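Local coordinates for protein major allergen Alt a 1 (Alternaria alternata, PDB 3V0R) that is a secreted fungal allergen that forms a disulfide-linked beta-barrel homodimer and may bind and inhibit the beta-glucanase activity of host plant thaumatin-like proteins, at residues A[11-22]-A[34-42]; A[45-53]-A[64-73]. One frame throughout, in Å; residues are numbered along the deposited sequence. Where two conformers were deposited one is given.

Contact 1. Residues A[11-22]-A[34-42]; sequences EGDYVWKISEFY and LGFNIKATN. With 0FU (2,5,6-triaminopyrimidin-4-ol), chain M; 8AC (8-aminooctanoic acid), chain L; 0FU (2,5,6-triaminopyrimidin-4-ol), chain K; 0FU (2,5,6-triaminopyrimidin-4-ol), chain J.
The hydroxyl of Thr-41 is gripped from two directions: OG1 donates to Val-15 O at 2.7 Å and accepts from Gly-12 N at 2.9 Å. With its chi1 of 63°, OG1 sits between the backbone N and the carbonyl carbon of Thr-41 and reaches the type I turn of residues 12-15, approaching Val-15 O from above the carbonyl plane. This clasp closes the open end of a beta hairpin of the Alt a 1 barrel, in which 15-22 and 34-40 run antiparallel. Next to it, Asn-42 ND2 gives Asp-13 OD1 an almost straight bond of 2.8 Å on the anti side of the carboxylate, tilted out of its plane, which stands 82° from the amide. The same ND2 also bonds to Val-88 O of the third subunit. Asp-13 and Tyr-14 border bound 8-aminooctanoic acid, whose CAH lies over one face of the Tyr-14 ring.

Paired backbone bonds join Lys-17 to Lys-39 and Ser-19 to Asn-37; a beta bulge then shifts the register by one before Tyr-22 pairs with Gly-35. The buried face is apolar. Ile-18 and Ile-38 lie side by side, CD1 of the former 3.7 Å from CG1 of the latter, while Ile-18 CG2 meets Phe-36 CD2. Lys-17 NZ, on the other face, and Glu-20 OE1, at the bulge, bond to Asn-109 of the second subunit. Past the bulge, Gly-35 CA lies 3.4 Å from N1 of a triaminopyrimidinol. On the face shared with Ile-18, Ile-38 CG2 approaches Trp-16 CE3 obliquely at 3.4 Å.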
loop_
_atom_site.group_PDB
_atom_site.type_symbol
_atom_site.label_atom_id
_atom_site.label_comp_id
_atom_site.label_asym_id
_atom_site.label_seq_id
_atom_site.Cartn_x
_atom_site.Cartn_y
_atom_site.Cartn_z
ATOM N N GLU A 11 28.912 1.408 8.920
ATOM C CA GLU A 11 28.137 2.095 9.926
ATOM C C GLU A 11 28.378 3.567 9.890
ATOM O O GLU A 11 29.511 3.999 9.708
ATOM C CB GLU A 11 28.495 1.550 11.327
ATOM C CG GLU A 11 27.566 2.056 12.413
ATOM C CD GLU A 11 27.839 3.504 12.889
ATOM O OE1 GLU A 11 29.029 3.931 12.874
ATOM O OE2 GLU A 11 26.862 4.220 13.305
ATOM N N GLY A 12 27.319 4.327 10.097
ATOM C CA GLY A 12 27.455 5.756 10.198
ATOM C C GLY A 12 26.091 6.425 10.169
ATOM O O GLY A 12 25.130 5.863 9.696
ATOM N N ASP A 13 26.020 7.658 10.599
ATOM C CA ASP A 13 24.741 8.374 10.557
ATOM C C ASP A 13 24.253 8.572 9.134
ATOM O O ASP A 13 23.064 8.759 8.927
ATOM C CB ASP A 13 24.860 9.737 11.205
ATOM C CG ASP A 13 24.858 9.693 12.729
ATOM O OD1 ASP A 13 24.357 8.775 13.347
ATOM O OD2 ASP A 13 25.418 10.643 13.327
ATOM N N TYR A 14 25.189 8.605 8.162
ATOM C CA TYR A 14 24.843 8.841 6.752
ATOM C C TYR A 14 25.131 7.618 5.884
ATOM O O TYR A 14 25.215 7.712 4.660
ATOM C CB TYR A 14 25.603 10.078 6.261
ATOM C CG TYR A 14 25.094 11.318 6.975
ATOM C CD1 TYR A 14 25.765 11.828 8.043
ATOM C CD2 TYR A 14 23.903 11.911 6.586
ATOM C CE1 TYR A 14 25.294 12.949 8.740
ATOM C CE2 TYR A 14 23.436 13.036 7.262
ATOM C CZ TYR A 14 24.114 13.495 8.330
ATOM O OH TYR A 14 23.646 14.597 9.010
ATOM N N VAL A 15 25.259 6.470 6.536
ATOM C CA VAL A 15 25.495 5.186 5.883
ATOM C C VAL A 15 24.341 4.223 6.103
ATOM O O VAL A 15 23.921 3.963 7.259
ATOM C CB VAL A 15 26.809 4.576 6.423
ATOM C CG1 VAL A 15 27.069 3.209 5.739
ATOM C CG2 VAL A 15 27.976 5.538 6.162
ATOM N N TRP A 16 23.759 3.752 5.006
ATOM C CA TRP A 16 22.623 2.840 5.016
ATOM C C TRP A 16 22.971 1.551 4.359
ATOM O O TRP A 16 23.820 1.542 3.440
ATOM C CB TRP A 16 21.422 3.456 4.335
ATOM C CG TRP A 16 20.833 4.667 4.982
ATOM C CD1 TRP A 16 21.071 5.172 6.233
ATOM C CD2 TRP A 16 19.842 5.586 4.395
ATOM N NE1 TRP A 16 20.311 6.288 6.453
ATOM C CE2 TRP A 16 19.558 6.561 5.363
ATOM C CE3 TRP A 16 19.220 5.660 3.164
ATOM C CZ2 TRP A 16 18.660 7.595 5.132
ATOM C CZ3 TRP A 16 18.310 6.668 2.947
ATOM C CH2 TRP A 16 18.080 7.652 3.900
ATOM N N LYS A 17 22.306 0.453 4.750
ATOM C CA LYS A 17 22.563 -0.871 4.178
ATOM C C LYS A 17 21.476 -1.155 3.184
ATOM O O LYS A 17 20.292 -0.899 3.486
ATOM C CB LYS A 17 22.463 -1.894 5.303
ATOM C CG LYS A 17 22.729 -3.321 4.851
ATOM C CD LYS A 17 22.704 -4.261 6.066
ATOM C CE LYS A 17 21.285 -4.774 6.268
ATOM N NZ LYS A 17 21.207 -5.834 7.337
ATOM N N ILE A 18 21.856 -1.680 2.014
ATOM C CA ILE A 18 20.949 -2.049 0.964
ATOM C C ILE A 18 21.023 -3.576 0.890
ATOM O O ILE A 18 22.088 -4.191 0.882
ATOM C CB ILE A 18 21.294 -1.462 -0.420
ATOM C CG1 ILE A 18 21.551 0.034 -0.314
ATOM C CG2 ILE A 18 20.193 -1.853 -1.441
ATOM C CD1 ILE A 18 20.328 0.907 -0.037
ATOM N N SER A 19 19.874 -4.202 0.889
ATOM C CA SER A 19 19.792 -5.665 0.879
ATOM C C SER A 19 18.499 -6.136 0.180
ATOM O O SER A 19 17.577 -5.345 -0.127
ATOM C CB SER A 19 19.810 -6.255 2.311
ATOM O OG SER A 19 18.705 -5.757 3.038
ATOM N N GLU A 20 18.449 -7.443 -0.051
ATOM C CA GLU A 20 17.265 -8.085 -0.711
ATOM C C GLU A 20 16.813 -7.415 -2.020
ATOM O O GLU A 20 15.633 -7.197 -2.334
ATOM C CB GLU A 20 16.138 -8.339 0.320
ATOM C CG GLU A 20 16.504 -8.763 1.780
ATOM C CD GLU A 20 17.701 -9.779 2.076
ATOM O OE1 GLU A 20 18.306 -9.455 3.091
ATOM O OE2 GLU A 20 18.031 -10.894 1.459
ATOM N N PHE A 21 17.791 -7.105 -2.852
ATOM C CA PHE A 21 17.491 -6.641 -4.188
ATOM C C PHE A 21 16.689 -7.707 -4.909
ATOM O O PHE A 21 16.974 -8.893 -4.797
ATOM C CB PHE A 21 18.798 -6.427 -5.001
ATOM C CG PHE A 21 18.565 -6.039 -6.429
ATOM C CD1 PHE A 21 18.155 -4.801 -6.746
ATOM C CD2 PHE A 21 18.683 -6.960 -7.420
ATOM C CE1 PHE A 21 17.977 -4.419 -8.072
ATOM C CE2 PHE A 21 18.475 -6.640 -8.759
ATOM C CZ PHE A 21 18.100 -5.352 -9.082
ATOM N N TYR A 22 15.658 -7.276 -5.630
ATOM C CA TYR A 22 14.874 -8.144 -6.517
ATOM C C TYR A 22 14.652 -7.397 -7.797
ATOM O O TYR A 22 14.582 -6.199 -7.807
ATOM C CB TYR A 22 13.503 -8.501 -5.895
ATOM C CG TYR A 22 12.571 -9.409 -6.720
ATOM C CD1 TYR A 22 12.492 -10.807 -6.479
ATOM C CD2 TYR A 22 11.703 -8.884 -7.676
ATOM C CE1 TYR A 22 11.604 -11.623 -7.188
ATOM C CE2 TYR A 22 10.841 -9.713 -8.411
ATOM C CZ TYR A 22 10.804 -11.069 -8.183
ATOM O OH TYR A 22 9.889 -11.855 -8.864
ATOM N N LEU A 34 11.285 -3.788 -9.785
ATOM C CA LEU A 34 12.578 -3.634 -9.157
ATOM C C LEU A 34 12.381 -3.181 -7.725
ATOM O O LEU A 34 11.526 -2.323 -7.459
ATOM C CB LEU A 34 13.355 -2.551 -9.949
ATOM C CG LEU A 34 14.834 -2.459 -10.144
ATOM C CD1 LEU A 34 15.466 -3.675 -10.723
ATOM C CD2 LEU A 34 15.061 -1.325 -11.158
ATOM N N GLY A 35 13.170 -3.717 -6.812
ATOM C CA GLY A 35 13.107 -3.307 -5.439
ATOM C C GLY A 35 14.254 -3.749 -4.568
ATOM O O GLY A 35 15.030 -4.623 -4.934
ATOM N N PHE A 36 14.324 -3.155 -3.371
ATOM C CA PHE A 36 15.390 -3.462 -2.428
ATOM C C PHE A 36 15.042 -2.873 -1.082
ATOM O O PHE A 36 14.138 -2.069 -0.985
ATOM C CB PHE A 36 16.757 -2.915 -2.924
ATOM C CG PHE A 36 16.704 -1.494 -3.317
ATOM C CD1 PHE A 36 16.412 -1.133 -4.641
ATOM C CD2 PHE A 36 16.936 -0.477 -2.371
ATOM C CE1 PHE A 36 16.316 0.197 -4.995
ATOM C CE2 PHE A 36 16.836 0.870 -2.742
ATOM C CZ PHE A 36 16.530 1.196 -4.046
ATOM N N ASN A 37 15.662 -3.366 -0.035
ATOM C CA ASN A 37 15.416 -2.899 1.335
ATOM C C ASN A 37 16.499 -1.909 1.700
ATOM O O ASN A 37 17.692 -2.086 1.287
ATOM C CB ASN A 37 15.466 -4.069 2.323
ATOM C CG ASN A 37 14.261 -5.015 2.200
ATOM O OD1 ASN A 37 13.187 -4.633 1.646
ATOM N ND2 ASN A 37 14.398 -6.245 2.778
ATOM N N ILE A 38 16.134 -0.879 2.434
ATOM C CA ILE A 38 17.089 0.143 2.922
ATOM C C ILE A 38 16.985 0.227 4.434
ATOM O O ILE A 38 15.852 0.360 4.978
ATOM C CB ILE A 38 16.738 1.500 2.381
ATOM C CG1 ILE A 38 16.765 1.506 0.850
ATOM C CG2 ILE A 38 17.651 2.594 2.988
ATOM C CD1 ILE A 38 16.516 2.893 0.286
ATOM N N LYS A 39 18.097 0.137 5.125
ATOM C CA LYS A 39 18.111 0.153 6.592
ATOM C C LYS A 39 19.179 1.060 7.153
ATOM O O LYS A 39 20.327 1.031 6.684
ATOM C CB LYS A 39 18.311 -1.280 7.104
ATOM C CG LYS A 39 18.076 -1.455 8.585
ATOM C CD LYS A 39 18.302 -2.872 9.080
ATOM C CE LYS A 39 17.611 -3.094 10.425
ATOM N NZ LYS A 39 18.021 -2.097 11.444
ATOM N N ALA A 40 18.851 1.855 8.150
ATOM C CA ALA A 40 19.858 2.643 8.849
ATOM C C ALA A 40 20.835 1.735 9.550
ATOM O O ALA A 40 20.478 0.604 9.920
ATOM C CB ALA A 40 19.224 3.594 9.875
ATOM N N THR A 41 22.077 2.183 9.667
ATOM C CA THR A 41 23.117 1.442 10.389
ATOM C C THR A 41 23.452 2.032 11.748
ATOM O O THR A 41 24.241 1.459 12.481
ATOM C CB THR A 41 24.426 1.413 9.568
ATOM O OG1 THR A 41 24.938 2.737 9.399
ATOM C CG2 THR A 41 24.188 0.798 8.174
ATOM N N ASN A 42 22.911 3.191 12.099
ATOM C CA ASN A 42 23.305 3.894 13.278
ATOM C C ASN A 42 22.397 3.632 14.500
ATOM O O ASN A 42 22.415 4.433 15.452
ATOM C CB ASN A 42 23.380 5.393 13.007
ATOM C CG ASN A 42 21.993 6.040 12.837
ATOM O OD1 ASN A 42 20.986 5.322 12.653
ATOM N ND2 ASN A 42 21.961 7.395 12.839
HETATM C C4 0FU M . 8.693 -4.845 -3.285
HETATM N N3 0FU M . 8.871 -4.995 -4.603
HETATM C C2 0FU M . 10.051 -5.445 -5.078
HETATM N NAA 0FU M . 10.155 -5.574 -6.417
HETATM N N1 0FU M . 11.085 -5.775 -4.247
HETATM C C6 0FU M . 10.948 -5.632 -2.921
HETATM N NAB 0FU M . 11.951 -5.921 -2.082
HETATM C C5 0FU M . 9.721 -5.165 -2.429
HETATM N NAC 0FU M . 9.480 -4.980 -1.131
HETATM O O4 0FU M . 7.534 -4.412 -2.727
HETATM N NAA 8AC L . 23.331 14.537 14.767
HETATM O OAB 8AC L . 19.945 11.351 5.679
HETATM O OAC 8AC L . 18.134 10.921 6.735
HETATM C CAD 8AC L . 22.254 14.007 13.918
HETATM C CAE 8AC L . 22.857 13.052 12.911
HETATM C CAF 8AC L . 21.855 12.023 12.428
HETATM C CAG 8AC L . 21.386 12.454 11.031
HETATM C CAH 8AC L . 21.083 11.285 10.165
HETATM C CAI 8AC L . 20.305 11.771 8.908
HETATM C CAJ 8AC L . 20.282 10.677 7.865
HETATM C CAK 8AC L . 19.354 11.029 6.684
HETATM C C4 0FU K . 7.929 -7.804 -3.176
HETATM N N3 0FU K . 8.497 -7.831 -1.947
HETATM C C2 0FU K . 9.648 -8.530 -1.768
HETATM N NAA 0FU K . 10.197 -8.564 -0.542
HETATM N N1 0FU K . 10.260 -9.181 -2.790
HETATM C C6 0FU K . 9.690 -9.191 -4.005
HETATM N NAB 0FU K . 10.147 -9.822 -5.101
HETATM C C5 0FU K . 8.545 -8.497 -4.196
HETATM N NAC 0FU K . 8.027 -8.503 -5.411
HETATM O O4 0FU K . 6.761 -7.133 -3.504
HETATM C C4 0FU J . 18.878 15.263 10.653
HETATM N N3 0FU J . 19.799 15.977 11.355
HETATM C C2 0FU J . 20.843 16.604 10.748
HETATM N NAA 0FU J . 21.717 17.293 11.498
HETATM N N1 0FU J . 21.016 16.552 9.409
HETATM C C6 0FU J . 20.122 15.847 8.656
HETATM N NAB 0FU J . 20.277 15.785 7.354
HETATM C C5 0FU J . 19.020 15.177 9.257
HETATM N NAC 0FU J . 18.102 14.470 8.548
HETATM O O4 0FU J . 17.816 14.609 11.242
HETATM O O HOH W 1 22.489 5.125 9.690
HETATM O O HOH W 2 13.437 -6.414 -1.010
#

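Contact 2. Residues A[45-53]-A[64-73]; sequences TLDFTCSAQ and SCGENSFMDF. With 0FU (2,5,6-triaminopyrimidin-4-ol), chain M.
Cys-50 SG is bonded covalently to Cys-65 SG and also lies against Phe-73, 3.2 Å from its CD1. The disulfide, with a chi3 of -71°, fills the tightest part of the contact. The sulfur of Cys-50, turned away from its own backbone N (chi1 -179°), approaches the Phe-73 ring obliquely, 4.0 Å from its centroid, in a sulfur-aromatic contact. Ala-52 CB abuts the same ring at its edge, near CZ, and Phe-36 meets this ring edge-to-face.

Beside the disulfide, Phe-48 turns its CE1 to Cys-65 CB, which lies near the ring plane, and its CZ to Met-71 CG at 3.8 Å. Met-71 CG also sits over one face of the Phe-70 ring, toward its rim, while the edge of that ring receives Leu-46 CD1. The Phe-48 and Phe-70 rings meet obliquely, their planes at 46°.

The cystine thus ties barrel strand 47-53 to the loop that leads into strand 72-76. Within that loop an ST turn forms, Ser-69 OG accepting from Met-71 N. Direct backbone bonding across the contact is sparse: Ser-51 N donates to Cys-65 O at 3.0 Å.

Beside this bond, on the looser side, the two segments are bridged by water. One molecule donates to both Ser-51 O and Ser-64 O, the latter at 2.7 Å; another donates to Cys-65 O and is hydrogen-bonded to Ser-51 OG. Thr-49, Ser-51 and Gln-53 of strand 47-53 border a triaminopyrimidinol, Ser-51 CB lying 3.5 Å from its N3. Across a subunit boundary, Thr-49 N bonds to Asn-68 OD1 of the third subunit.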
loop_
_atom_site.group_PDB
_atom_site.type_symbol
_atom_site.label_atom_id
_atom_site.label_comp_id
_atom_site.label_asym_id
_atom_site.label_seq_id
_atom_site.Cartn_x
_atom_site.Cartn_y
_atom_site.Cartn_z
ATOM N N THR A 45 15.620 3.904 13.553
ATOM C CA THR A 45 14.521 3.059 13.161
ATOM C C THR A 45 14.337 2.752 11.678
ATOM O O THR A 45 13.691 1.744 11.330
ATOM C CB THR A 45 13.258 3.661 13.801
ATOM O OG1 THR A 45 13.175 3.066 15.085
ATOM C CG2 THR A 45 12.083 3.372 13.097
ATOM N N LEU A 46 14.909 3.540 10.801
ATOM C CA LEU A 46 14.627 3.464 9.394
ATOM C C LEU A 46 14.916 2.084 8.782
ATOM O O LEU A 46 16.027 1.539 8.867
ATOM C CB LEU A 46 15.476 4.556 8.711
ATOM C CG LEU A 46 15.366 4.671 7.209
ATOM C CD1 LEU A 46 14.037 5.375 6.996
ATOM C CD2 LEU A 46 16.538 5.468 6.636
ATOM N N ASP A 47 13.903 1.551 8.100
ATOM C CA ASP A 47 13.955 0.232 7.544
ATOM C C ASP A 47 12.764 0.106 6.640
ATOM O O ASP A 47 11.640 -0.084 7.128
ATOM C CB ASP A 47 13.926 -0.806 8.668
ATOM C CG ASP A 47 14.314 -2.200 8.209
ATOM O OD1 ASP A 47 14.473 -2.423 7.006
ATOM O OD2 ASP A 47 14.434 -3.090 9.072
ATOM N N PHE A 48 12.949 0.217 5.337
ATOM C CA PHE A 48 11.833 0.201 4.456
ATOM C C PHE A 48 12.187 -0.329 3.081
ATOM O O PHE A 48 13.369 -0.550 2.770
ATOM C CB PHE A 48 11.284 1.591 4.320
ATOM C CG PHE A 48 12.172 2.541 3.647
ATOM C CD1 PHE A 48 11.898 2.947 2.327
ATOM C CD2 PHE A 48 13.254 3.040 4.260
ATOM C CE1 PHE A 48 12.713 3.836 1.682
ATOM C CE2 PHE A 48 14.102 3.923 3.628
ATOM C CZ PHE A 48 13.813 4.353 2.345
ATOM N N THR A 49 11.142 -0.595 2.300
ATOM C CA THR A 49 11.300 -1.066 0.920
ATOM C C THR A 49 11.211 0.064 -0.060
ATOM O O THR A 49 10.361 0.989 0.039
ATOM C CB THR A 49 10.292 -2.158 0.583
ATOM O OG1 THR A 49 10.451 -3.211 1.523
ATOM C CG2 THR A 49 10.650 -2.777 -0.817
ATOM N N CYS A 50 12.146 0.076 -0.983
ATOM C CA CYS A 50 12.107 0.978 -2.055
ATOM C C CYS A 50 11.832 0.152 -3.326
ATOM O O CYS A 50 12.576 -0.775 -3.612
ATOM C CB CYS A 50 13.473 1.692 -2.066
ATOM S SG CYS A 50 13.621 2.901 -3.354
ATOM N N SER A 51 10.751 0.458 -4.057
ATOM C CA SER A 51 10.439 -0.327 -5.248
ATOM C C SER A 51 9.675 0.438 -6.265
ATOM O O SER A 51 9.050 1.468 -5.971
ATOM C CB SER A 51 9.613 -1.534 -4.831
ATOM O OG SER A 51 8.338 -1.103 -4.385
ATOM N N ALA A 52 9.633 -0.098 -7.459
ATOM C CA ALA A 52 8.817 0.449 -8.515
ATOM C C ALA A 52 8.392 -0.665 -9.491
ATOM O O ALA A 52 9.128 -1.663 -9.698
ATOM C CB ALA A 52 9.605 1.525 -9.304
ATOM N N GLN A 53 7.263 -0.449 -10.135
ATOM C CA GLN A 53 6.743 -1.307 -11.187
ATOM C C GLN A 53 6.195 -0.492 -12.337
ATOM O O GLN A 53 5.635 0.549 -12.143
ATOM C CB GLN A 53 5.596 -2.180 -10.709
ATOM C CG GLN A 53 6.023 -3.195 -9.669
ATOM C CD GLN A 53 6.016 -2.568 -8.298
ATOM O OE1 GLN A 53 5.467 -1.425 -8.123
ATOM N NE2 GLN A 53 6.624 -3.293 -7.299
ATOM N N SER A 64 9.794 7.226 -7.242
ATOM C CA SER A 64 9.576 7.302 -5.828
ATOM C C SER A 64 9.882 5.967 -5.222
ATOM O O SER A 64 9.587 4.946 -5.821
ATOM C CB SER A 64 8.104 7.681 -5.590
ATOM O OG SER A 64 7.914 7.741 -4.193
ATOM N N CYS A 65 10.418 5.924 -4.011
ATOM C CA CYS A 65 10.585 4.643 -3.333
ATOM C C CYS A 65 9.273 3.959 -2.961
ATOM O O CYS A 65 9.233 2.758 -2.803
ATOM C CB CYS A 65 11.467 4.783 -2.084
ATOM S SG CYS A 65 13.233 4.772 -2.456
ATOM N N GLY A 66 8.217 4.742 -2.782
ATOM C CA GLY A 66 6.876 4.239 -2.446
ATOM C C GLY A 66 5.881 5.429 -2.531
ATOM O O GLY A 66 6.251 6.521 -2.987
ATOM N N GLU A 67 4.615 5.221 -2.161
ATOM C CA GLU A 67 3.555 6.240 -2.396
ATOM C C GLU A 67 3.888 7.524 -1.619
ATOM O O GLU A 67 3.735 8.650 -2.129
ATOM C CB GLU A 67 2.130 5.749 -1.978
ATOM N N ASN A 68 4.311 7.344 -0.376
ATOM C CA ASN A 68 4.559 8.466 0.491
ATOM C C ASN A 68 6.000 8.956 0.400
ATOM O O ASN A 68 6.261 10.094 0.737
ATOM C CB ASN A 68 4.221 8.087 1.955
ATOM C CG ASN A 68 2.705 8.056 2.245
ATOM O OD1 ASN A 68 1.887 8.933 1.826
ATOM N ND2 ASN A 68 2.308 7.026 2.993
ATOM N N SER A 69 6.931 8.118 -0.096
ATOM C CA SER A 69 8.351 8.209 0.328
ATOM C C SER A 69 9.093 9.562 0.202
ATOM O O SER A 69 9.017 10.298 -0.780
ATOM C CB SER A 69 9.242 7.128 -0.310
ATOM O OG SER A 69 10.342 6.852 0.583
ATOM N N PHE A 70 9.894 9.832 1.209
ATOM C CA PHE A 70 10.762 10.968 1.164
ATOM C C PHE A 70 12.005 10.684 0.281
ATOM O O PHE A 70 12.855 11.536 0.129
ATOM C CB PHE A 70 11.144 11.297 2.620
ATOM C CG PHE A 70 12.017 10.266 3.264
ATOM C CD1 PHE A 70 11.514 9.042 3.628
ATOM C CD2 PHE A 70 13.371 10.511 3.463
ATOM C CE1 PHE A 70 12.348 8.054 4.157
ATOM C CE2 PHE A 70 14.197 9.550 4.024
ATOM C CZ PHE A 70 13.683 8.329 4.380
ATOM N N MET A 71 12.129 9.476 -0.257
ATOM C CA MET A 71 13.318 9.090 -1.035
ATOM C C MET A 71 12.918 8.806 -2.497
ATOM O O MET A 71 11.895 8.173 -2.740
ATOM C CB MET A 71 13.881 7.786 -0.521
ATOM C CG MET A 71 14.475 7.824 0.872
ATOM S SD MET A 71 15.887 8.939 0.953
ATOM C CE MET A 71 16.861 8.163 -0.339
ATOM N N ASP A 72 13.784 9.222 -3.411
ATOM C CA ASP A 72 13.719 8.834 -4.835
ATOM C C ASP A 72 14.893 7.996 -5.149
ATOM O O ASP A 72 15.931 8.119 -4.513
ATOM C CB ASP A 72 13.708 10.033 -5.756
ATOM C CG ASP A 72 12.375 10.846 -5.656
ATOM O OD1 ASP A 72 11.342 10.315 -5.235
ATOM O OD2 ASP A 72 12.395 12.024 -6.037
ATOM N N PHE A 73 14.736 7.125 -6.151
ATOM C CA PHE A 73 15.843 6.347 -6.675
ATOM C C PHE A 73 15.842 6.286 -8.196
ATOM O O PHE A 73 14.828 6.504 -8.839
ATOM C CB PHE A 73 15.868 4.950 -6.080
ATOM C CG PHE A 73 14.897 3.982 -6.733
ATOM C CD1 PHE A 73 13.592 3.984 -6.408
ATOM C CD2 PHE A 73 15.348 3.037 -7.669
ATOM C CE1 PHE A 73 12.686 3.060 -6.940
ATOM C CE2 PHE A 73 14.454 2.111 -8.231
ATOM C CZ PHE A 73 13.114 2.127 -7.868
HETATM C C4 0FU M . 8.693 -4.845 -3.285
HETATM N N3 0FU M . 8.871 -4.995 -4.603
HETATM C C2 0FU M . 10.051 -5.445 -5.078
HETATM N NAA 0FU M . 10.155 -5.574 -6.417
HETATM N N1 0FU M . 11.085 -5.775 -4.247
HETATM C C6 0FU M . 10.948 -5.632 -2.921
HETATM N NAB 0FU M . 11.951 -5.921 -2.082
HETATM C C5 0FU M . 9.721 -5.165 -2.429
HETATM N NAC 0FU M . 9.480 -4.980 -1.131
HETATM O O4 0FU M . 7.534 -4.412 -2.727
HETATM O O HOH W 3 7.525 3.803 -7.060
HETATM O O HOH W 4 8.102 0.391 -1.959
#

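How the contacts relate
Contacts 1 and 2 meet along one edge, since strands 33-40 and 47-53 are neighbours in the sheet, joined by backbone pairs such as Ile-38 with Phe-48 and Leu-34 with Ala-52. Contact 1 is the more buried and rests on regular antiparallel pairing. Contact 2, only partly buried, joins a strand to a loop through a disulfide, aromatic packing and bridging water. Their apolar faces merge where Trp-16 packs on Leu-46. On the other side, Asn-37 OD1 bonds to Thr-49 OG1, and both contacts supply residues to one triaminopyrimidinol pocket. Each also touches the third subunit, and contact 1 also meets the second subunit.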